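PDB 1Z6N: hypothetical protein PA1234 from Pseudomonas aeruginosa, which is of unknown function but belongs to the thioredoxin family and binds a magnesium ion. Local coordinates for residues D98-R103 against L113-D118. Numbering follows the deposited sequence.
Sequences DDLRQR and LVLVLD
Leu100 and Leu115 meet tip to tip: CD1 of Leu100 lies 4.1 Å from CD1 of Leu115, ordinary van der Waals range for two methyls. The same Leu100 CD1 also comes within 4.4 Å of Leu113 CD2, so a single methyl serves both strand residues. The interface is small, 94 Å² summed over both sides, and wholly apolar, with all three leucines buried. The reach of Leu100 and Leu115 follows from their torsions. In Leu100, CG stands anti to the carbonyl carbon (chi1 -70°) and CD1 continues the chain outward; Leu115 repeats this shape (chi1 -56°), and the two side chains together bridge the 10.3 Å between Leu100 CA and Leu115 CA. Leu113 and Leu115, two apart on strand 113-117, direct their CB atoms to the same side of the sheet, toward segment 98-103. In the alpha-beta-alpha sandwich of this thioredoxin-family protein, the chain at the C-terminal end of helix 93-99 thus packs on one face of the central sheet. The strand is an inner one, antiparallel to both neighbours: Leu113 and Leu115 bond through their backbones to Ala61 and Leu59 of strand 56-61, while Val114 and Val116 bond to strand 123-128. Beyond the leucines, Tyr4 of helix 4-10 touches both Leu100 and Leu115 and takes a cation-pi contact from Arg103. Asp99 OD2 accepts a hydrogen bond from Ala2 N, tying the N-terminal segment to the end of helix 93-99.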
# COMPACT_ATOMS: atom_id res chain seq x y z
N ASP A 98 -9.04 -1.27 -16.36
CA ASP A 98 -9.01 -2.01 -17.62
C ASP A 98 -8.66 -3.47 -17.43
O ASP A 98 -9.24 -4.33 -18.13
CB ASP A 98 -8.04 -1.35 -18.60
CG ASP A 98 -8.01 -2.06 -19.95
OD1 ASP A 98 -9.02 -1.99 -20.65
OD2 ASP A 98 -6.96 -2.65 -20.27
N ASP A 99 -7.75 -3.79 -16.50
CA ASP A 99 -7.20 -5.14 -16.46
C ASP A 99 -7.31 -5.89 -15.14
O ASP A 99 -6.92 -7.07 -15.09
CB ASP A 99 -5.75 -5.16 -16.92
CG ASP A 99 -5.48 -6.23 -17.95
OD1 ASP A 99 -6.40 -7.00 -18.35
OD2 ASP A 99 -4.32 -6.27 -18.40
N LEU A 100 -7.82 -5.24 -14.10
CA LEU A 100 -7.96 -5.92 -12.81
C LEU A 100 -9.40 -6.04 -12.32
O LEU A 100 -9.72 -6.94 -11.54
CB LEU A 100 -7.13 -5.23 -11.73
CG LEU A 100 -5.62 -5.36 -11.86
CD1 LEU A 100 -4.92 -4.51 -10.81
CD2 LEU A 100 -5.20 -6.85 -11.76
N ARG A 101 -10.26 -5.11 -12.73
CA ARG A 101 -11.59 -5.02 -12.10
C ARG A 101 -12.37 -6.33 -12.21
O ARG A 101 -12.86 -6.86 -11.20
CB ARG A 101 -12.38 -3.83 -12.65
CG ARG A 101 -13.50 -3.36 -11.72
CD ARG A 101 -14.49 -2.49 -12.46
NE ARG A 101 -15.24 -3.27 -13.43
CZ ARG A 101 -15.99 -2.77 -14.41
NH1 ARG A 101 -16.07 -1.45 -14.58
NH2 ARG A 101 -16.64 -3.60 -15.22
N GLN A 102 -12.46 -6.87 -13.41
CA GLN A 102 -13.26 -8.09 -13.62
C GLN A 102 -12.57 -9.31 -13.02
O GLN A 102 -13.22 -10.17 -12.43
CB GLN A 102 -13.59 -8.28 -15.09
CG GLN A 102 -14.59 -7.24 -15.64
CD GLN A 102 -16.05 -7.61 -15.36
OE1 GLN A 102 -16.86 -7.72 -16.29
NE2 GLN A 102 -16.40 -7.78 -14.09
N ARG A 103 -11.26 -9.36 -13.17
CA ARG A 103 -10.44 -10.41 -12.60
C ARG A 103 -10.65 -10.55 -11.07
O ARG A 103 -10.70 -11.66 -10.52
CB ARG A 103 -8.99 -10.07 -12.92
CG ARG A 103 -8.05 -11.12 -12.50
CD ARG A 103 -6.63 -10.65 -12.76
NE ARG A 103 -5.79 -11.82 -12.69
CZ ARG A 103 -4.64 -11.98 -13.34
NH1 ARG A 103 -4.16 -11.02 -14.14
NH2 ARG A 103 -3.97 -13.12 -13.17
N LEU A 113 -5.49 0.35 -4.38
CA LEU A 113 -5.76 -1.07 -4.37
C LEU A 113 -4.41 -1.77 -4.28
O LEU A 113 -3.57 -1.59 -5.17
CB LEU A 113 -6.50 -1.47 -5.66
CG LEU A 113 -6.66 -2.97 -5.93
CD1 LEU A 113 -7.52 -3.61 -4.85
CD2 LEU A 113 -7.27 -3.21 -7.33
N VAL A 114 -4.20 -2.54 -3.22
CA VAL A 114 -2.93 -3.18 -2.99
C VAL A 114 -3.12 -4.70 -3.02
O VAL A 114 -3.80 -5.26 -2.16
CB VAL A 114 -2.32 -2.76 -1.63
CG1 VAL A 114 -0.98 -3.44 -1.41
CG2 VAL A 114 -2.15 -1.23 -1.55
N LEU A 115 -2.52 -5.34 -4.01
CA LEU A 115 -2.57 -6.79 -4.12
C LEU A 115 -1.28 -7.37 -3.56
O LEU A 115 -0.19 -7.01 -4.00
CB LEU A 115 -2.76 -7.20 -5.59
CG LEU A 115 -3.98 -6.59 -6.29
CD1 LEU A 115 -4.02 -7.12 -7.73
CD2 LEU A 115 -5.28 -6.93 -5.56
N VAL A 116 -1.41 -8.25 -2.57
CA VAL A 116 -0.26 -8.86 -1.91
C VAL A 116 0.03 -10.18 -2.60
O VAL A 116 -0.82 -11.08 -2.59
CB VAL A 116 -0.51 -9.08 -0.40
CG1 VAL A 116 0.71 -9.68 0.27
CG2 VAL A 116 -0.91 -7.76 0.25
N LEU A 117 1.21 -10.27 -3.21
CA LEU A 117 1.60 -11.44 -4.00
C LEU A 117 2.83 -12.09 -3.38
O LEU A 117 3.68 -11.41 -2.81
CB LEU A 117 1.90 -11.03 -5.44
CG LEU A 117 0.83 -10.30 -6.25
CD1 LEU A 117 1.46 -9.56 -7.41
CD2 LEU A 117 -0.16 -11.29 -6.81
N ASP A 118 2.92 -13.41 -3.50
CA ASP A 118 4.13 -14.10 -3.05
C ASP A 118 5.19 -14.13 -4.16
O ASP A 118 5.01 -13.50 -5.21
CB ASP A 118 3.80 -15.50 -2.50
CG ASP A 118 3.39 -16.50 -3.58
OD1 ASP A 118 3.50 -16.20 -4.78
OD2 ASP A 118 2.98 -17.62 -3.19